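PDB 4N91: TRAP dicarboxylate transporter, DctP subunit from Anaerococcus prevoti, which binds D-glucuronate in both its alpha and beta forms, and probably hands it over to the membrane part of a TRAP transporter. Local coordinates for residues L74-Q77 and I78-V81; Q177-P180 and T181-R184; A213-N216 and E217-T221; L310-E313 and V314-N318. One frame throughout, in Å; residues are numbered along the deposited sequence.

In the fold
Contacts 1, 2 and 3 meet at the glucuronate of this periplasmic solute-binding fold, and contact 4 lies away from it. Contacts 1 and 2 are alike, each a partly buried turn from a loop into a helix with a serine N-cap, but Q77 hydrogen-bonds the sugar whereas Q177 only lays its amide against the sugar carboxylate. Contact 3, wholly buried, runs from the end of strand 212-215 into a short helix, and its chemistry is that of amides, a serine and water. Contact 4, on the surface, is one stretch of helix 301-317 where charges and apolar contacts replace sugar-binding amides. It joins contact 2 through the salt bridge R184-E313 and through L310, which packs on helix 180-188.

Contact 1: residues L74-Q77 and I78-V81; sequences LGSQ and IDMV. With BDP (beta-D-glucopyranuronic acid), chain C.
S76 and D79 form a capping box at the start of helix 77-86. S76 is the N-cap: its OG accepts from D79 N at 3.3 Å, a long bond but nearly straight at 167°. In return S76 N donates to D79 OD2 at 3.1 Å, coming from above the carboxylate plane. The torsions set up the exchange. In S76 the hydroxyl sits between its own N and carbonyl carbon (chi1 70°), which carries it to the first turn, while D79 swings CG beside its backbone N (chi1 -77°), turning the carboxylate back on the loop. D79 OD2 then lies 3.2 Å from G75 CA; a CB on G75 would run into D79 CB, and the backbone angles call for glycine anyway. With an alanine in place of S76, D79 N would probably be left without its capping acceptor and the box reduced to one bond. Further on, the selenomethionine M80 lays CG 3.9 Å from L74 CB and bends at its last torsion, bringing CE to 3.5 Å from G75 O. Q77 leaves the helix the other way: its backbone O takes V81 N, its chain, set off the staggered positions at chi1, runs out extended beyond CG, and S95 N holds OE1. That grip fixes which way the amide is turned, and Q77 NE2 donates to O3 of the beta-glucuronate at 3.0 Å.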
loop_
_atom_site.group_PDB
_atom_site.type_symbol
_atom_site.label_atom_id
_atom_site.label_comp_id
_atom_site.label_asym_id
_atom_site.label_seq_id
_atom_site.Cartn_x
_atom_site.Cartn_y
_atom_site.Cartn_z
ATOM N N LEU A 74 -15.602 6.193 -4.575
ATOM C CA LEU A 74 -15.913 6.991 -3.398
ATOM C C LEU A 74 -14.888 8.099 -3.240
ATOM O O LEU A 74 -14.815 8.744 -2.197
ATOM C CB LEU A 74 -15.972 6.114 -2.157
ATOM C CG LEU A 74 -17.106 5.101 -2.171
ATOM C CD1 LEU A 74 -17.045 4.186 -0.971
ATOM C CD2 LEU A 74 -18.467 5.820 -2.243
ATOM N N GLY A 75 -14.110 8.303 -4.284
ATOM C CA GLY A 75 -13.032 9.267 -4.258
ATOM C C GLY A 75 -11.654 8.626 -4.313
ATOM O O GLY A 75 -11.511 7.396 -4.249
ATOM N N SER A 76 -10.640 9.474 -4.439
ATOM C CA SER A 76 -9.261 9.076 -4.281
ATOM C C SER A 76 -9.052 8.504 -2.873
ATOM O O SER A 76 -9.909 8.642 -1.992
ATOM C CB SER A 76 -8.384 10.317 -4.442
ATOM O OG SER A 76 -8.587 11.156 -3.316
ATOM N N GLN A 77 -7.930 7.838 -2.643
ATOM C CA GLN A 77 -7.704 7.239 -1.344
ATOM C C GLN A 77 -7.760 8.272 -0.211
ATOM O O GLN A 77 -8.349 8.041 0.856
ATOM C CB GLN A 77 -6.351 6.535 -1.348
ATOM C CG GLN A 77 -6.375 5.244 -0.734
ATOM C CD GLN A 77 -5.078 4.497 -0.945
ATOM O OE1 GLN A 77 -4.033 4.966 -0.536
ATOM N NE2 GLN A 77 -5.155 3.326 -1.534
ATOM N N ILE A 78 -7.154 9.427 -0.440
ATOM C CA ILE A 78 -7.228 10.506 0.558
ATOM C C ILE A 78 -8.668 10.911 0.864
ATOM O O ILE A 78 -8.996 11.070 2.039
ATOM C CB ILE A 78 -6.430 11.758 0.124
ATOM C CG1 ILE A 78 -4.999 11.625 0.605
ATOM C CG2 ILE A 78 -7.042 13.014 0.727
ATOM C CD1 ILE A 78 -4.835 11.778 2.151
ATOM N N ASP A 79 -9.508 11.049 -0.169
ATOM C CA ASP A 79 -10.965 11.311 -0.069
ATOM C C ASP A 79 -11.579 10.228 0.874
ATOM O O ASP A 79 -12.298 10.528 1.837
ATOM C CB ASP A 79 -11.697 11.167 -1.446
ATOM C CG ASP A 79 -11.504 12.357 -2.436
ATOM O OD1 ASP A 79 -11.002 13.448 -2.052
ATOM O OD2 ASP A 79 -11.885 12.170 -3.658
HETATM N N MSE A 80 -11.283 8.962 0.573
HETATM C CA MSE A 80 -11.911 7.834 1.271
HETATM C C MSE A 80 -11.499 7.746 2.734
HETATM O O MSE A 80 -12.330 7.423 3.580
HETATM C CB MSE A 80 -11.605 6.510 0.557
HETATM C CG MSE A 80 -12.289 6.411 -0.769
HETATM SE SE MSE A 80 -12.150 4.596 -1.518
HETATM C CE MSE A 80 -10.329 4.735 -2.234
ATOM N N VAL A 81 -10.235 8.007 3.047
ATOM C CA VAL A 81 -9.799 7.962 4.442
ATOM C C VAL A 81 -10.602 9.003 5.239
ATOM O O VAL A 81 -11.073 8.720 6.356
ATOM C CB VAL A 81 -8.312 8.203 4.597
ATOM C CG1 VAL A 81 -7.913 8.295 6.083
ATOM C CG2 VAL A 81 -7.527 7.089 3.924
HETATM C C1 BDP C . -0.694 0.444 -5.025
HETATM C C2 BDP C . -1.372 0.321 -3.738
HETATM C C3 BDP C . -2.474 1.336 -3.631
HETATM C C4 BDP C . -1.969 2.667 -3.768
HETATM C C5 BDP C . -1.226 2.780 -5.042
HETATM C C6 BDP C . -0.519 4.152 -5.181
HETATM O O2 BDP C . -2.087 -0.968 -3.894
HETATM O O3 BDP C . -3.173 1.179 -2.353
HETATM O O4 BDP C . -2.897 3.621 -3.672
HETATM O O5 BDP C . -0.164 1.766 -5.119
HETATM O O6A BDP C . -1.266 5.150 -5.078
HETATM O O1 BDP C . 0.510 -0.359 -4.938
HETATM O O6B BDP C . 0.660 4.186 -5.602
#

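Contact 2: residues Q177-P180 and T181-R184; sequences QQSP and TNVR. With BDP (beta-D-glucopyranuronic acid), chain C.
The flat amide of N182 turns its oxygen to S179, and that of Q177 lies against the carboxylate of the sugar acid. The glucuronate carboxylate sits over one face of the Q177 amide, C6 being 3.5 Å from Q177 CD, while Q177 OE1 is 3.4 Å from O6A. Beyond the amide, Q177 NE2 bonds to S95 OG and more weakly to water 1, at 3.1 Å. The same water is 3.1 Å from N182 OD1 and may donate to it, about 45° out of that amide plane. S179 OG, which lies close to the same plane, stands 3.0 Å from N182 OD1, although E100 competes for its proton and is its stronger partner; N182 ND2 is held by Q238. In S179 the hydroxyl is anti to the backbone N (chi1 168°), which points it at the first turn. S179 is the N-cap of helix 180-188, reached through an inverse gamma turn centred on Q178. With a leucine at Q177, the carboxylate would probably lose the flat amide set against it, and S95 OG and the water their amide partner. The helix itself begins with V183 N donating to S179 O at 3.0 Å and R184 N to P180 O, also at 3.0 Å.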
loop_
_atom_site.group_PDB
_atom_site.type_symbol
_atom_site.label_atom_id
_atom_site.label_comp_id
_atom_site.label_asym_id
_atom_site.label_seq_id
_atom_site.Cartn_x
_atom_site.Cartn_y
_atom_site.Cartn_z
ATOM N N GLN A 177 3.080 8.778 -3.825
ATOM C CA GLN A 177 1.851 8.979 -3.080
ATOM C C GLN A 177 1.974 10.218 -2.211
ATOM O O GLN A 177 3.059 10.805 -2.102
ATOM C CB GLN A 177 1.567 7.757 -2.232
ATOM C CG GLN A 177 1.418 6.480 -3.066
ATOM C CD GLN A 177 0.981 5.308 -2.209
ATOM O OE1 GLN A 177 -0.195 5.167 -1.874
ATOM N NE2 GLN A 177 1.922 4.487 -1.840
ATOM N N GLN A 178 0.858 10.639 -1.619
ATOM C CA GLN A 178 0.853 11.799 -0.737
ATOM C C GLN A 178 1.454 11.414 0.614
ATOM O O GLN A 178 0.748 11.166 1.597
ATOM C CB GLN A 178 -0.548 12.395 -0.577
ATOM C CG GLN A 178 -0.515 13.800 0.031
ATOM C CD GLN A 178 -1.889 14.409 0.265
ATOM O OE1 GLN A 178 -2.312 14.577 1.400
ATOM N NE2 GLN A 178 -2.583 14.740 -0.807
ATOM N N SER A 179 2.778 11.390 0.635
ATOM C CA SER A 179 3.561 10.820 1.704
ATOM C C SER A 179 4.853 11.610 1.898
ATOM O O SER A 179 5.739 11.582 1.035
ATOM C CB SER A 179 3.934 9.392 1.296
ATOM O OG SER A 179 4.933 8.855 2.153
ATOM N N PRO A 180 4.971 12.340 3.012
ATOM C CA PRO A 180 6.233 13.077 3.234
ATOM C C PRO A 180 7.470 12.184 3.237
ATOM O O PRO A 180 8.529 12.626 2.786
ATOM C CB PRO A 180 6.018 13.776 4.569
ATOM C CG PRO A 180 4.492 13.870 4.710
ATOM C CD PRO A 180 3.948 12.646 4.028
ATOM N N THR A 181 7.335 10.938 3.663
ATOM C CA THR A 181 8.465 10.012 3.632
ATOM C C THR A 181 8.963 9.802 2.206
ATOM O O THR A 181 10.164 9.920 1.919
ATOM C CB THR A 181 8.079 8.661 4.271
ATOM O OG1 THR A 181 7.942 8.852 5.671
ATOM C CG2 THR A 181 9.133 7.608 3.975
ATOM N N ASN A 182 8.032 9.566 1.283
ATOM C CA ASN A 182 8.404 9.362 -0.102
ATOM C C ASN A 182 8.935 10.614 -0.770
ATOM O O ASN A 182 9.804 10.535 -1.635
ATOM C CB ASN A 182 7.255 8.739 -0.895
ATOM C CG ASN A 182 7.104 7.261 -0.577
ATOM O OD1 ASN A 182 6.446 6.890 0.382
ATOM N ND2 ASN A 182 7.763 6.417 -1.368
ATOM N N VAL A 183 8.411 11.773 -0.405
ATOM C CA VAL A 183 8.991 13.006 -0.925
ATOM C C VAL A 183 10.468 13.127 -0.515
ATOM O O VAL A 183 11.336 13.427 -1.335
ATOM C CB VAL A 183 8.205 14.212 -0.458
ATOM C CG1 VAL A 183 8.941 15.508 -0.812
ATOM C CG2 VAL A 183 6.815 14.180 -1.080
ATOM N N ARG A 184 10.753 12.893 0.766
ATOM C CA ARG A 184 12.121 12.945 1.254
ATOM C C ARG A 184 13.005 11.896 0.562
ATOM O O ARG A 184 14.153 12.162 0.244
ATOM C CB ARG A 184 12.159 12.765 2.770
ATOM C CG ARG A 184 13.538 12.787 3.368
ATOM C CD ARG A 184 14.251 14.101 3.175
ATOM N NE ARG A 184 15.524 14.078 3.896
ATOM C CZ ARG A 184 16.590 14.795 3.566
ATOM N NH1 ARG A 184 16.550 15.628 2.526
ATOM N NH2 ARG A 184 17.704 14.676 4.280
HETATM C C1 BDP C . -0.694 0.444 -5.025
HETATM C C2 BDP C . -1.372 0.321 -3.738
HETATM C C3 BDP C . -2.474 1.336 -3.631
HETATM C C4 BDP C . -1.969 2.667 -3.768
HETATM C C5 BDP C . -1.226 2.780 -5.042
HETATM C C6 BDP C . -0.519 4.152 -5.181
HETATM O O2 BDP C . -2.087 -0.968 -3.894
HETATM O O3 BDP C . -3.173 1.179 -2.353
HETATM O O4 BDP C . -2.897 3.621 -3.672
HETATM O O5 BDP C . -0.164 1.766 -5.119
HETATM O O6A BDP C . -1.266 5.150 -5.078
HETATM O O1 BDP C . 0.510 -0.359 -4.938
HETATM O O6B BDP C . 0.660 4.186 -5.602
HETATM O O HOH W 1 4.925 4.528 -0.975
#

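Contact 3: residues A213-N216 and E217-T221; sequences AENN and EMSLT. With BDP (beta-D-glucopyranuronic acid), chain C.
N215 and S219 touch where strand 212-215 gives way to a short, weakly bonded helix at about 218-221. Starting at N215 CB, the first neighbour is S219 OG at 3.3 Å. S219 OG then lies over one face of the amide, 3.1 Å from N215 CG, and its approach to ND2 is too badly angled for a hydrogen bond. At the tip the amide atoms part company. N215 OD1 takes N216 N at 2.8 Å, in the carbonyl plane on a lone pair, and lies 2.7 Å from O1 of the beta-glucuronate. N215 ND2 donates to the ring oxygen O5 at 3.1 Å (158°) and lies 2.9 Å from O6B of the sugar. The next residue, N216, caps the turn: with CG between backbone N and carbonyl carbon (chi1 62°), its OD1 bends round to M218 N in a weak bond, and N216 O receives another weak one from S219 N. Water 2 bridges N216 OD1 and S219 OG at 2.8 Å from each. N216 ND2 is held chiefly by A151 O and comes within 3.1 Å of the sugar O1. The backbone N-H on N215 OD1 probably helps fix the rotation of that amide and so present ND2 to the ring oxygen, while both asparagines meet O1, an arrangement consistent with N216 helping to recognise the beta anomer.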
loop_
_atom_site.group_PDB
_atom_site.type_symbol
_atom_site.label_atom_id
_atom_site.label_comp_id
_atom_site.label_asym_id
_atom_site.label_seq_id
_atom_site.Cartn_x
_atom_site.Cartn_y
_atom_site.Cartn_z
ATOM N N ALA A 213 7.238 6.907 -12.292
ATOM C CA ALA A 213 6.546 6.686 -11.042
ATOM C C ALA A 213 7.222 5.488 -10.374
ATOM O O ALA A 213 8.304 5.043 -10.798
ATOM C CB ALA A 213 5.048 6.441 -11.276
ATOM N N GLU A 214 6.619 4.978 -9.311
ATOM C CA GLU A 214 7.183 3.801 -8.657
ATOM C C GLU A 214 6.093 3.002 -8.015
ATOM O O GLU A 214 5.212 3.547 -7.385
ATOM C CB GLU A 214 8.262 4.177 -7.634
ATOM C CG GLU A 214 7.931 5.344 -6.704
ATOM C CD GLU A 214 7.050 4.996 -5.516
ATOM O OE1 GLU A 214 6.016 5.693 -5.321
ATOM O OE2 GLU A 214 7.386 4.062 -4.738
ATOM N N ASN A 215 6.140 1.690 -8.220
ATOM C CA ASN A 215 5.079 0.849 -7.739
ATOM C C ASN A 215 5.408 -0.602 -8.000
ATOM O O ASN A 215 6.451 -0.926 -8.555
ATOM C CB ASN A 215 3.762 1.187 -8.453
ATOM C CG ASN A 215 2.590 1.135 -7.514
ATOM O OD1 ASN A 215 2.402 0.146 -6.799
ATOM N ND2 ASN A 215 1.815 2.221 -7.468
ATOM N N ASN A 216 4.477 -1.463 -7.625
ATOM C CA ASN A 216 4.538 -2.846 -8.021
ATOM C C ASN A 216 4.154 -3.024 -9.495
ATOM O O ASN A 216 3.767 -2.076 -10.179
ATOM C CB ASN A 216 3.666 -3.703 -7.110
ATOM C CG ASN A 216 2.197 -3.320 -7.161
ATOM O OD1 ASN A 216 1.593 -3.184 -8.251
ATOM N ND2 ASN A 216 1.616 -3.092 -5.986
ATOM N N GLU A 217 4.245 -4.250 -9.982
ATOM C CA GLU A 217 4.032 -4.533 -11.391
ATOM C C GLU A 217 2.589 -4.387 -11.870
ATOM O O GLU A 217 2.363 -4.193 -13.056
ATOM C CB GLU A 217 4.540 -5.923 -11.725
ATOM C CG GLU A 217 6.008 -6.132 -11.371
ATOM C CD GLU A 217 6.255 -6.725 -9.984
ATOM O OE1 GLU A 217 5.502 -6.444 -9.022
ATOM O OE2 GLU A 217 7.242 -7.505 -9.868
HETATM N N MSE A 218 1.636 -4.468 -10.950
HETATM C CA MSE A 218 0.228 -4.391 -11.311
HETATM C C MSE A 218 -0.143 -3.010 -11.843
HETATM O O MSE A 218 -1.083 -2.863 -12.621
HETATM C CB MSE A 218 -0.653 -4.799 -10.127
HETATM C CG MSE A 218 -0.807 -6.288 -9.969
HETATM SE SE MSE A 218 -2.041 -6.878 -11.302
HETATM C CE MSE A 218 -3.793 -6.774 -10.462
ATOM N N SER A 219 0.605 -1.988 -11.447
ATOM C CA SER A 219 0.397 -0.647 -11.984
ATOM C C SER A 219 0.602 -0.623 -13.480
ATOM O O SER A 219 -0.021 0.177 -14.168
ATOM C CB SER A 219 1.374 0.364 -11.361
ATOM O OG SER A 219 0.942 0.733 -10.051
ATOM N N LEU A 220 1.532 -1.428 -13.980
ATOM C CA LEU A 220 1.873 -1.392 -15.388
ATOM C C LEU A 220 0.722 -1.891 -16.252
ATOM O O LEU A 220 0.525 -1.422 -17.358
ATOM C CB LEU A 220 3.078 -2.286 -15.679
ATOM C CG LEU A 220 4.391 -1.899 -14.998
ATOM C CD1 LEU A 220 5.450 -2.970 -15.199
ATOM C CD2 LEU A 220 4.866 -0.561 -15.544
ATOM N N THR A 221 -0.002 -2.873 -15.728
ATOM C CA THR A 221 -0.956 -3.635 -16.534
ATOM C C THR A 221 -2.376 -3.239 -16.156
ATOM O O THR A 221 -3.103 -2.682 -16.981
ATOM C CB THR A 221 -0.700 -5.151 -16.393
ATOM O OG1 THR A 221 -0.724 -5.515 -14.997
ATOM C CG2 THR A 221 0.645 -5.526 -17.004
HETATM C C1 BDP C . -0.694 0.444 -5.025
HETATM C C2 BDP C . -1.372 0.321 -3.738
HETATM C C3 BDP C . -2.474 1.336 -3.631
HETATM C C4 BDP C . -1.969 2.667 -3.768
HETATM C C5 BDP C . -1.226 2.780 -5.042
HETATM C C6 BDP C . -0.519 4.152 -5.181
HETATM O O2 BDP C . -2.087 -0.968 -3.894
HETATM O O3 BDP C . -3.173 1.179 -2.353
HETATM O O4 BDP C . -2.897 3.621 -3.672
HETATM O O5 BDP C . -0.164 1.766 -5.119
HETATM O O6A BDP C . -1.266 5.150 -5.078
HETATM O O1 BDP C . 0.510 -0.359 -4.938
HETATM O O6B BDP C . 0.660 4.186 -5.602
HETATM O O HOH W 2 -0.294 -1.118 -8.295
#

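Contact 4: residues L310-E313 and V314-N318; sequences LTKE and VLERN
From L310 to R317 the backbone is one alpha-helix, V314 N bonding to L310 O at 2.9 Å and the next three amides following in the same i to i+4 pattern. On its outer side K312 and E316 cross, NZ meeting OE2 at 2.8 Å in a salt bridge. The ammonium comes in on the syn side of the carboxylate, 17° out of its plane. K312 gets there by running extended from CG, anti to the backbone N, and bending only at its last torsion (chi4 -87°), which turns NZ toward E316 OE2. One residue along, E313 and R317 lie side by side and point the same way. E313 CB lies over one face of the R317 guanidinium, toward its rim and 3.9 Å above the plane, and the E313 carboxylate and R317 guanidinium planes are 27° apart. E313 OE1 and R317 NH2 are 4.0 Å apart with no N-H aimed at the oxygen, so any attraction between them is probably electrostatic only; the firm partner of E313 is R184, in a salt bridge. The apolar pairs are tidy: L310 CD1 rests 3.9 Å from V314 CG2, and T311 CG2 is 3.8 Å from L315 CD1. L310 also packs on helix 180-188. With charged residues on its outer side and leucine turned to the protein, this is the pattern of an amphipathic surface helix carrying an i to i+4 Lys-Glu salt bridge.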
loop_
_atom_site.group_PDB
_atom_site.type_symbol
_atom_site.label_atom_id
_atom_site.label_comp_id
_atom_site.label_asym_id
_atom_site.label_seq_id
_atom_site.Cartn_x
_atom_site.Cartn_y
_atom_site.Cartn_z
ATOM N N LEU A 310 17.333 8.682 5.472
ATOM C CA LEU A 310 15.918 8.794 5.776
ATOM C C LEU A 310 15.529 7.961 6.990
ATOM O O LEU A 310 14.790 8.416 7.859
ATOM C CB LEU A 310 15.094 8.360 4.567
ATOM C CG LEU A 310 13.585 8.506 4.681
ATOM C CD1 LEU A 310 13.232 9.865 5.151
ATOM C CD2 LEU A 310 12.948 8.240 3.306
ATOM N N THR A 311 16.027 6.736 7.050
ATOM C CA THR A 311 15.741 5.872 8.188
ATOM C C THR A 311 16.333 6.455 9.464
ATOM O O THR A 311 15.680 6.459 10.515
ATOM C CB THR A 311 16.258 4.462 7.937
ATOM O OG1 THR A 311 15.511 3.882 6.857
ATOM C CG2 THR A 311 16.135 3.580 9.178
ATOM N N LYS A 312 17.568 6.938 9.376
ATOM C CA LYS A 312 18.210 7.577 10.522
ATOM C C LYS A 312 17.383 8.760 11.017
ATOM O O LYS A 312 17.175 8.912 12.216
ATOM C CB LYS A 312 19.631 8.023 10.165
ATOM C CG LYS A 312 20.373 8.736 11.299
ATOM C CD LYS A 312 21.753 9.212 10.852
ATOM C CE LYS A 312 22.628 9.627 12.037
ATOM N NZ LYS A 312 22.434 11.053 12.422
ATOM N N GLU A 313 16.907 9.589 10.085
ATOM C CA GLU A 313 16.170 10.801 10.413
ATOM C C GLU A 313 14.830 10.468 11.031
ATOM O O GLU A 313 14.404 11.085 11.992
ATOM C CB GLU A 313 15.920 11.625 9.134
ATOM C CG GLU A 313 17.151 12.312 8.586
ATOM C CD GLU A 313 16.992 12.779 7.136
ATOM O OE1 GLU A 313 15.850 12.839 6.615
ATOM O OE2 GLU A 313 18.034 13.083 6.507
ATOM N N VAL A 314 14.146 9.502 10.442
ATOM C CA VAL A 314 12.793 9.157 10.874
ATOM C C VAL A 314 12.862 8.564 12.268
ATOM O O VAL A 314 12.071 8.924 13.149
ATOM C CB VAL A 314 12.112 8.200 9.886
ATOM C CG1 VAL A 314 10.879 7.542 10.498
ATOM C CG2 VAL A 314 11.753 8.938 8.601
ATOM N N LEU A 315 13.817 7.667 12.492
ATOM C CA LEU A 315 13.924 7.022 13.796
ATOM C C LEU A 315 14.319 8.025 14.876
ATOM O O LEU A 315 13.806 7.978 16.006
ATOM C CB LEU A 315 14.934 5.882 13.757
ATOM C CG LEU A 315 14.523 4.658 12.941
ATOM C CD1 LEU A 315 15.636 3.613 12.941
ATOM C CD2 LEU A 315 13.229 4.042 13.444
ATOM N N GLU A 316 15.228 8.934 14.539
ATOM C CA GLU A 316 15.688 9.931 15.511
ATOM C C GLU A 316 14.571 10.870 15.925
ATOM O O GLU A 316 14.532 11.325 17.066
ATOM C CB GLU A 316 16.835 10.771 14.950
ATOM C CG GLU A 316 18.180 10.082 14.984
ATOM C CD GLU A 316 19.246 10.805 14.162
ATOM O OE1 GLU A 316 18.892 11.688 13.345
ATOM O OE2 GLU A 316 20.444 10.481 14.340
ATOM N N ARG A 317 13.668 11.174 15.002
ATOM C CA ARG A 317 12.632 12.156 15.270
ATOM C C ARG A 317 11.448 11.570 16.008
ATOM O O ARG A 317 10.731 12.286 16.698
ATOM C CB ARG A 317 12.182 12.832 13.967
ATOM C CG ARG A 317 13.289 13.707 13.403
ATOM C CD ARG A 317 12.996 14.306 12.033
ATOM N NE ARG A 317 14.187 14.991 11.517
ATOM C CZ ARG A 317 14.434 15.227 10.230
ATOM N NH1 ARG A 317 15.552 15.856 9.875
ATOM N NH2 ARG A 317 13.577 14.835 9.293
ATOM N N ASN A 318 11.249 10.266 15.875
ATOM C CA ASN A 318 10.064 9.625 16.429
ATOM C C ASN A 318 10.465 8.439 17.310
ATOM O O ASN A 318 10.667 7.326 16.822
ATOM C CB ASN A 318 9.154 9.141 15.319
ATOM C CG ASN A 318 7.836 8.672 15.844
ATOM O OD1 ASN A 318 7.660 8.527 17.047
ATOM N ND2 ASN A 318 6.896 8.415 14.946
#